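Local coordinates for hypothetical protein (Exiguobacterium sibiricum, PDB 2HKV) that is of unknown function but holds a nickel ion and is a putative member of the DinB superfamily of helical-bundle proteins, at residues T3-Q6 and Q7-R11; D112-T115 and G116-E120; D67-A70 and Q71-A74; G16-T19 and T20-L23. One frame throughout, in Å; residues are numbered along the deposited sequence.

Contact 1: residues T3-Q6 and Q7-R11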
# COMPACT_ATOMS: atom_id res chain seq x y z
N THR A 3 -18.41 2.38 12.32
CA THR A 3 -18.78 1.26 11.47
C THR A 3 -17.66 0.27 11.30
O THR A 3 -16.48 0.53 11.64
CB THR A 3 -19.13 1.80 10.06
OG1 THR A 3 -17.96 2.37 9.51
CG2 THR A 3 -20.27 2.87 10.11
N ASP A 4 -17.99 -0.88 10.72
CA ASP A 4 -16.98 -1.89 10.48
C ASP A 4 -15.86 -1.40 9.54
O ASP A 4 -14.67 -1.69 9.78
CB ASP A 4 -17.64 -3.18 9.98
CG ASP A 4 -18.06 -4.10 11.15
OD1 ASP A 4 -18.44 -3.56 12.21
OD2 ASP A 4 -17.95 -5.35 11.01
N TRP A 5 -16.19 -0.59 8.53
CA TRP A 5 -15.14 -0.02 7.67
C TRP A 5 -14.30 1.02 8.42
O TRP A 5 -13.10 1.09 8.23
CB TRP A 5 -15.70 0.56 6.36
CG TRP A 5 -16.54 1.81 6.48
CD1 TRP A 5 -17.89 1.89 6.60
CD2 TRP A 5 -16.07 3.15 6.43
NE1 TRP A 5 -18.31 3.21 6.70
CE2 TRP A 5 -17.19 4.00 6.55
CE3 TRP A 5 -14.80 3.72 6.29
CZ2 TRP A 5 -17.07 5.41 6.54
CZ3 TRP A 5 -14.68 5.10 6.29
CH2 TRP A 5 -15.82 5.93 6.40
N GLN A 6 -14.92 1.86 9.28
CA GLN A 6 -14.14 2.81 10.06
C GLN A 6 -13.19 2.10 11.01
O GLN A 6 -12.04 2.53 11.20
CB GLN A 6 -15.03 3.74 10.87
CG GLN A 6 -15.81 4.75 9.99
CD GLN A 6 -17.02 5.40 10.63
OE1 GLN A 6 -17.69 4.86 11.50
NE2 GLN A 6 -17.34 6.57 10.12
N GLN A 7 -13.69 1.02 11.63
CA GLN A 7 -12.86 0.18 12.50
C GLN A 7 -11.66 -0.39 11.75
O GLN A 7 -10.53 -0.39 12.25
CB GLN A 7 -13.70 -0.97 13.04
CG GLN A 7 -12.93 -1.95 13.85
CD GLN A 7 -13.81 -3.11 14.42
OE1 GLN A 7 -14.64 -3.75 13.73
NE2 GLN A 7 -13.62 -3.37 15.71
N ALA A 8 -11.91 -0.86 10.53
CA ALA A 8 -10.88 -1.47 9.67
C ALA A 8 -9.82 -0.45 9.30
O ALA A 8 -8.61 -0.69 9.38
CB ALA A 8 -11.50 -1.97 8.46
N LEU A 9 -10.28 0.74 8.89
CA LEU A 9 -9.34 1.79 8.57
C LEU A 9 -8.52 2.22 9.78
O LEU A 9 -7.32 2.41 9.64
CB LEU A 9 -10.00 2.98 7.88
CG LEU A 9 -10.36 2.84 6.40
CD1 LEU A 9 -11.29 4.00 5.93
CD2 LEU A 9 -9.10 2.68 5.54
N ASP A 10 -9.16 2.44 10.93
CA ASP A 10 -8.44 2.83 12.15
C ASP A 10 -7.35 1.77 12.47
O ASP A 10 -6.21 2.10 12.80
CB ASP A 10 -9.42 3.03 13.29
CG ASP A 10 -8.76 3.57 14.53
OD1 ASP A 10 -8.21 4.67 14.46
OD2 ASP A 10 -8.79 2.88 15.58
N ARG A 11 -7.71 0.51 12.33
CA ARG A 11 -6.75 -0.60 12.61
C ARG A 11 -5.54 -0.58 11.65
O ARG A 11 -4.39 -0.52 12.08
CB ARG A 11 -7.48 -1.93 12.54
CG ARG A 11 -6.60 -3.16 12.69
CD ARG A 11 -7.39 -4.41 12.88
NE ARG A 11 -6.52 -5.60 12.90
CZ ARG A 11 -6.91 -6.80 13.36
NH1 ARG A 11 -8.11 -6.98 13.83
NH2 ARG A 11 -6.04 -7.82 13.37
O HOH W 1 -13.76 -3.90 11.14

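Contact 2: residues D112-T115 and G116-E120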
# COMPACT_ATOMS: atom_id res chain seq x y z
N ASP A 112 -14.21 11.35 -6.08
CA ASP A 112 -14.35 10.09 -5.31
C ASP A 112 -15.19 10.42 -4.10
O ASP A 112 -15.33 11.59 -3.72
CB ASP A 112 -12.97 9.53 -4.91
CG ASP A 112 -12.99 8.02 -4.53
OD1 ASP A 112 -14.10 7.40 -4.46
OD2 ASP A 112 -11.84 7.51 -4.32
N SER A 113 -15.81 9.39 -3.53
CA SER A 113 -16.58 9.50 -2.30
C SER A 113 -15.69 9.75 -1.10
O SER A 113 -14.49 9.61 -1.19
CB SER A 113 -17.35 8.21 -2.08
OG SER A 113 -16.48 7.14 -1.83
N THR A 114 -16.28 10.16 0.02
CA THR A 114 -15.57 10.27 1.31
C THR A 114 -14.89 8.95 1.66
O THR A 114 -13.71 8.89 2.04
CB THR A 114 -16.57 10.68 2.45
OG1 THR A 114 -17.33 11.83 2.06
CG2 THR A 114 -15.85 10.99 3.74
N THR A 115 -15.64 7.86 1.50
CA THR A 115 -15.08 6.53 1.83
C THR A 115 -13.93 6.15 0.88
O THR A 115 -12.90 5.61 1.30
CB THR A 115 -16.20 5.46 1.81
OG1 THR A 115 -17.25 5.94 2.66
CG2 THR A 115 -15.73 4.29 2.35
N GLY A 116 -14.08 6.45 -0.40
CA GLY A 116 -12.99 6.26 -1.34
C GLY A 116 -11.74 7.07 -1.06
O GLY A 116 -10.65 6.53 -1.12
N TRP A 117 -11.88 8.33 -0.69
CA TRP A 117 -10.73 9.13 -0.32
C TRP A 117 -10.02 8.64 0.93
O TRP A 117 -8.80 8.65 1.01
CB TRP A 117 -11.11 10.62 -0.17
CG TRP A 117 -11.21 11.35 -1.49
CD1 TRP A 117 -12.35 11.85 -2.08
CD2 TRP A 117 -10.12 11.65 -2.38
NE1 TRP A 117 -12.02 12.44 -3.29
CE2 TRP A 117 -10.67 12.32 -3.50
CE3 TRP A 117 -8.75 11.40 -2.34
CZ2 TRP A 117 -9.89 12.76 -4.55
CZ3 TRP A 117 -7.97 11.86 -3.40
CH2 TRP A 117 -8.56 12.54 -4.48
N LEU A 118 -10.78 8.23 1.93
CA LEU A 118 -10.19 7.63 3.11
C LEU A 118 -9.41 6.35 2.79
O LEU A 118 -8.32 6.13 3.32
CB LEU A 118 -11.27 7.40 4.13
CG LEU A 118 -11.87 8.60 4.84
CD1 LEU A 118 -13.22 8.33 5.57
CD2 LEU A 118 -10.86 9.33 5.74
N LEU A 119 -9.95 5.54 1.89
CA LEU A 119 -9.18 4.37 1.43
C LEU A 119 -7.96 4.79 0.57
O LEU A 119 -6.87 4.18 0.70
CB LEU A 119 -10.06 3.39 0.65
CG LEU A 119 -9.39 2.17 -0.01
CD1 LEU A 119 -8.60 1.34 1.01
CD2 LEU A 119 -10.48 1.34 -0.72
N GLU A 120 -8.09 5.81 -0.29
CA GLU A 120 -6.99 6.25 -1.13
C GLU A 120 -5.81 6.67 -0.28
O GLU A 120 -4.68 6.34 -0.61
CB GLU A 120 -7.43 7.39 -2.04
CG GLU A 120 -6.41 7.86 -3.11
CD GLU A 120 -5.24 8.67 -2.53
OE1 GLU A 120 -5.44 9.35 -1.50
OE2 GLU A 120 -4.12 8.66 -3.08
O HOH W 2 -13.84 14.08 -4.99

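Contact 3: residues D67-A70 and Q71-A74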
# COMPACT_ATOMS: atom_id res chain seq x y z
N ASP A 67 -2.84 26.43 -5.22
CA ASP A 67 -2.01 27.28 -4.41
C ASP A 67 -2.02 26.93 -2.97
O ASP A 67 -1.01 27.10 -2.31
CB ASP A 67 -2.36 28.76 -4.49
CG ASP A 67 -1.24 29.66 -3.90
OD1 ASP A 67 -0.04 29.54 -4.33
OD2 ASP A 67 -1.57 30.51 -3.05
N GLU A 68 -3.16 26.48 -2.45
CA GLU A 68 -3.27 26.12 -1.05
C GLU A 68 -2.38 24.94 -0.79
O GLU A 68 -1.71 24.86 0.24
CB GLU A 68 -4.74 25.79 -0.70
CG GLU A 68 -5.57 27.07 -0.48
CD GLU A 68 -7.08 26.88 -0.23
OE1 GLU A 68 -7.63 25.81 -0.50
OE2 GLU A 68 -7.72 27.88 0.19
N MSE A 69 -2.34 24.01 -1.74
CA MSE A 69 -1.52 22.83 -1.59
C MSE A 69 -0.05 23.17 -1.73
O MSE A 69 0.77 22.59 -1.03
CB MSE A 69 -1.91 21.73 -2.61
CG MSE A 69 -3.22 21.05 -2.38
SE MSE A 69 -3.60 20.62 -0.46
CE MSE A 69 -2.08 19.41 -0.10
N ALA A 70 0.27 24.15 -2.58
CA ALA A 70 1.64 24.54 -2.74
C ALA A 70 2.10 25.14 -1.44
O ALA A 70 3.25 24.99 -1.05
CB ALA A 70 1.79 25.59 -3.84
N GLN A 71 1.22 25.90 -0.81
CA GLN A 71 1.55 26.55 0.44
C GLN A 71 1.73 25.48 1.52
O GLN A 71 2.60 25.66 2.36
CB GLN A 71 0.44 27.51 0.82
CG GLN A 71 0.62 28.12 2.19
CD GLN A 71 -0.35 29.22 2.45
OE1 GLN A 71 -0.99 29.78 1.52
NE2 GLN A 71 -0.46 29.59 3.74
N PHE A 72 0.96 24.38 1.42
CA PHE A 72 0.97 23.28 2.38
C PHE A 72 2.26 22.51 2.25
O PHE A 72 2.91 22.24 3.24
CB PHE A 72 -0.22 22.31 2.13
CG PHE A 72 -0.24 21.09 3.04
CD1 PHE A 72 -0.89 21.12 4.28
CD2 PHE A 72 0.34 19.94 2.64
CE1 PHE A 72 -0.91 19.99 5.11
CE2 PHE A 72 0.34 18.79 3.47
CZ PHE A 72 -0.28 18.82 4.70
N TYR A 73 2.62 22.16 1.02
CA TYR A 73 3.82 21.41 0.78
C TYR A 73 5.06 22.20 1.07
O TYR A 73 6.08 21.61 1.37
CB TYR A 73 3.85 20.90 -0.66
CG TYR A 73 2.82 19.86 -0.98
CD1 TYR A 73 2.64 18.74 -0.17
CD2 TYR A 73 2.01 19.98 -2.10
CE1 TYR A 73 1.71 17.77 -0.46
CE2 TYR A 73 1.05 19.01 -2.39
CZ TYR A 73 0.91 17.92 -1.57
OH TYR A 73 -0.01 16.94 -1.85
N ALA A 74 4.98 23.52 0.97
CA ALA A 74 6.14 24.36 1.23
C ALA A 74 6.48 24.54 2.70
O ALA A 74 7.55 25.05 2.99
CB ALA A 74 5.97 25.76 0.54

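Contact 4: residues G16-T19 and T20-L23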
# COMPACT_ATOMS: atom_id res chain seq x y z
N GLY A 16 -0.01 1.08 9.80
CA GLY A 16 0.78 1.86 8.85
C GLY A 16 1.52 3.00 9.50
O GLY A 16 2.70 3.21 9.26
N VAL A 17 0.84 3.74 10.35
CA VAL A 17 1.43 4.89 10.98
C VAL A 17 2.44 4.48 12.04
O VAL A 17 3.54 5.01 12.09
CB VAL A 17 0.35 5.79 11.61
CG1 VAL A 17 0.98 6.87 12.54
CG2 VAL A 17 -0.50 6.44 10.50
N ARG A 18 2.10 3.51 12.89
CA ARG A 18 3.07 3.13 13.91
C ARG A 18 4.35 2.51 13.37
O ARG A 18 5.46 2.80 13.86
CB ARG A 18 2.45 2.23 14.94
CG ARG A 18 1.38 2.96 15.72
CD ARG A 18 0.86 2.17 16.86
NE ARG A 18 0.37 0.89 16.40
CZ ARG A 18 -0.89 0.60 16.09
NH1 ARG A 18 -1.88 1.52 16.18
NH2 ARG A 18 -1.16 -0.64 15.67
N THR A 19 4.21 1.65 12.35
CA THR A 19 5.39 1.10 11.68
C THR A 19 6.19 2.15 10.96
O THR A 19 7.40 2.13 11.02
CB THR A 19 5.05 -0.06 10.76
OG1 THR A 19 4.08 0.34 9.79
CG2 THR A 19 4.52 -1.31 11.61
N THR A 20 5.55 3.13 10.32
CA THR A 20 6.29 4.22 9.71
C THR A 20 7.08 5.03 10.72
O THR A 20 8.25 5.38 10.45
CB THR A 20 5.38 5.14 8.88
OG1 THR A 20 4.77 4.36 7.85
CG2 THR A 20 6.15 6.31 8.22
N ARG A 21 6.46 5.29 11.87
CA ARG A 21 7.10 6.02 12.95
C ARG A 21 8.38 5.26 13.36
O ARG A 21 9.44 5.86 13.52
CB ARG A 21 6.14 6.21 14.14
CG ARG A 21 6.53 7.27 15.09
CD ARG A 21 5.68 7.21 16.37
NE ARG A 21 4.27 7.45 16.07
CZ ARG A 21 3.24 6.73 16.51
NH1 ARG A 21 3.42 5.68 17.32
NH2 ARG A 21 2.01 7.07 16.16
N ASP A 22 8.28 3.94 13.48
CA ASP A 22 9.44 3.14 13.88
C ASP A 22 10.53 3.22 12.83
O ASP A 22 11.72 3.37 13.17
CB ASP A 22 9.06 1.68 14.10
CG ASP A 22 8.14 1.49 15.31
OD1 ASP A 22 8.23 2.31 16.27
OD2 ASP A 22 7.36 0.50 15.29
N LEU A 23 10.14 3.17 11.55
CA LEU A 23 11.14 3.22 10.48
C LEU A 23 11.88 4.55 10.49
O LEU A 23 13.10 4.56 10.37
CB LEU A 23 10.52 2.99 9.08
CG LEU A 23 10.07 1.57 8.70
CD1 LEU A 23 9.35 1.59 7.33
CD2 LEU A 23 11.26 0.60 8.63
O HOH W 3 5.54 3.39 16.68

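Contact 1: residues T3-Q6 and Q7-R11
L9 CD1 meets the indole of W5 at its rim, near the ring plane and 3.5 Å from W5 CE3, in the one of two modelled W5 conformers described here. With W5 CG set between its backbone N and carbonyl carbon (chi1 69°), the indole lies beside the Q6 chain, whose CG sits over one face, displaced toward the rim. One turn on, the amide of L9 returns to the W5 backbone, L9 N donating to W5 O at 2.9 Å. This side is tightly packed: T115 and L118 of helix 114-138 touch W5, while L118, A122 and, from helix 82-98, Y93 and L97 close on L9. The D4 and Q7 side is looser. Their side chains run alongside each other and point the same way, with carboxylate and amide planes 55° apart and D4 OD1 4.1 Å from Q7 OE1. A water joins the two residues, donating to D4 O and to Q7 OE1, each at 2.7 Å. D4 is exposed, although it packs on T115 of the second subunit, and R11 reaches over to bond T111 O of that subunit. At the helix start T3 and Q6 grip each other both ways. Q6 N donates to T3 OG1 at 3.1 Å, and T3 N donates to Q6 OE1 at 2.7 Å along a nearly straight line (168°); a weak bond from T3 OG1 to Q6 OE1 is added. Such reciprocal bonding between the N-cap residue and the third residue after it is the capping box, here opening helix 4-26.

Contact 2: residues D112-T115 and G116-E120
D112 CB lies over one face of the W117 indole, a CH-pi contact 3.8 Å from the centroid of its five-membered ring. At the ring edge, in plane, a water accepts from W117 NE1 at 3.0 Å and also from D112 N, pinning the indole to the residue before the cap. The motif is an N-cap: S113 precedes helix 114-138, which further on supplies the nickel ligands H124 and H128 to this DinB-type bundle. The S113 hydroxyl oxygen, turned between its backbone N and carbonyl carbon (chi1 66°), accepts from the amide of the third residue along, S113 OG to G116 N being 2.9 Å. From the next turn W117 N donates to S113 O at the same length. The D112 carboxylate lies against the backbone of G116, with OD2 3.3 Å from G116 C. That oxygen is also bonded by H12 of the second subunit, while the hydroxyl of T114 bonds F101 O within the chain. T103, T106 and V110 from loops and A61 of helix 43-61 touch W117. S113 N donates to D112 OD1 at 2.8 Å, meeting it on the anti side and 33° out of the carboxylate plane.

Contact 3: residues D67-A70 and Q71-A74
M69, present as selenomethionine, meets the rings of F72 and Y73 through its terminal methyl, on one side of the short helix 66-73. The motif is simple i to i+3 and i to i+4 packing along an α-helix of this helical-bundle protein. Apolar contacts come first. The M69 chain bends at both chi2 and chi3 (chi3 -61°), which folds CE back toward the following turn instead of leading it away. There CE sits 3.6 Å from Y73 CZ and 3.7 Å from F72 CD2, touching both aromatics with one methyl. The M69 and Y73 side chains run across each other at a slant, and CE approaches F72 obliquely. The two rings also meet directly: Y73 CD1 lies at the edge of the F72 ring, in its plane. F72 touches E55 and A56 of helix 43-61 and Y73 touches A56 and I60, so the aromatic pair joins the short helix to that long one. The Y73 side chain lies about 8 Å from the bound nickel.

Backbone hydrogen bonds form the second group. Y73 N donates to M69 O at 2.8 Å, close to straight (167°). The neighbouring bond, F72 N to E68 O at 3.0 Å, is much more bent (135°), and A74 N reaches A70 O at 3.0 Å. Among polar side chains, E68 turns its OE1 back to bond T65 N, just before the helix. The tightest approach of the Y73 ring to the preceding turn is at the backbone: Y73 CD2 stands 3.1 Å from M69 O.

Contact 4: residues G16-T19 and T20-L23
G16 O takes two bonds from one residue, T20 N at 3.0 Å and T20 OG1 at 2.8 Å, while R21, D22 and L23 continue the i to i+4 amide bonds back to V17, R18 and T19. The two T20 donors reach the oxygen from opposite faces of its carbonyl plane. With OG1 placed beside its own backbone N (chi1 -60°), the hydroxyl turns back along the helix and its proton goes to the preceding turn. The R21 side chain bends at chi3 and folds back over R18, whose CA lies over one face of the guanidinium, offset toward its rim. The R21 nitrogens also rest on aliphatic carbon, R21 NH1 3.8 Å from R18 CG and R21 NH2 3.8 Å from V17 CG1. Residues 16-23 lie in the C-terminal half of helix 4-26 in the DinB bundle: V17 and T20 pack against helices 43-61 and 82-98, and L23 faces R129 and L132 of helix 114-138. The two guanidinium planes are turned 53° apart, and R18 NE stays 5.8 Å from R21 NH1. R21 NE forms a salt bridge with D87, which probably helps to offset the nearby like charge. T19 OG1 is bonded to V15 O and R129 NH1. On the solvent side a water donates to R18 O and to D22 OD1, each at 2.9 Å, and holds R21 NH1 weakly.

From the N terminus the chain passes through contact 1, contact 4, contact 3 and contact 2 in turn. Each joins adjacent turns of a single helix, so none closes a long loop, and none nests within or crosses another. Contacts 1 and 4 share helix 4-26, their centres 18 Å apart; contact 3 occupies helix 66-73, and contact 2 starts helix 114-138. Contacts 1 and 2 touch, W5 CZ3 lying 3.6 Å from L118 CD1, which brings the beginnings of the first and last long helices together beside the second subunit. Contact 3 lies about 14 Å from contact 4 by nearest atoms, on the opposite side of the chain's centre.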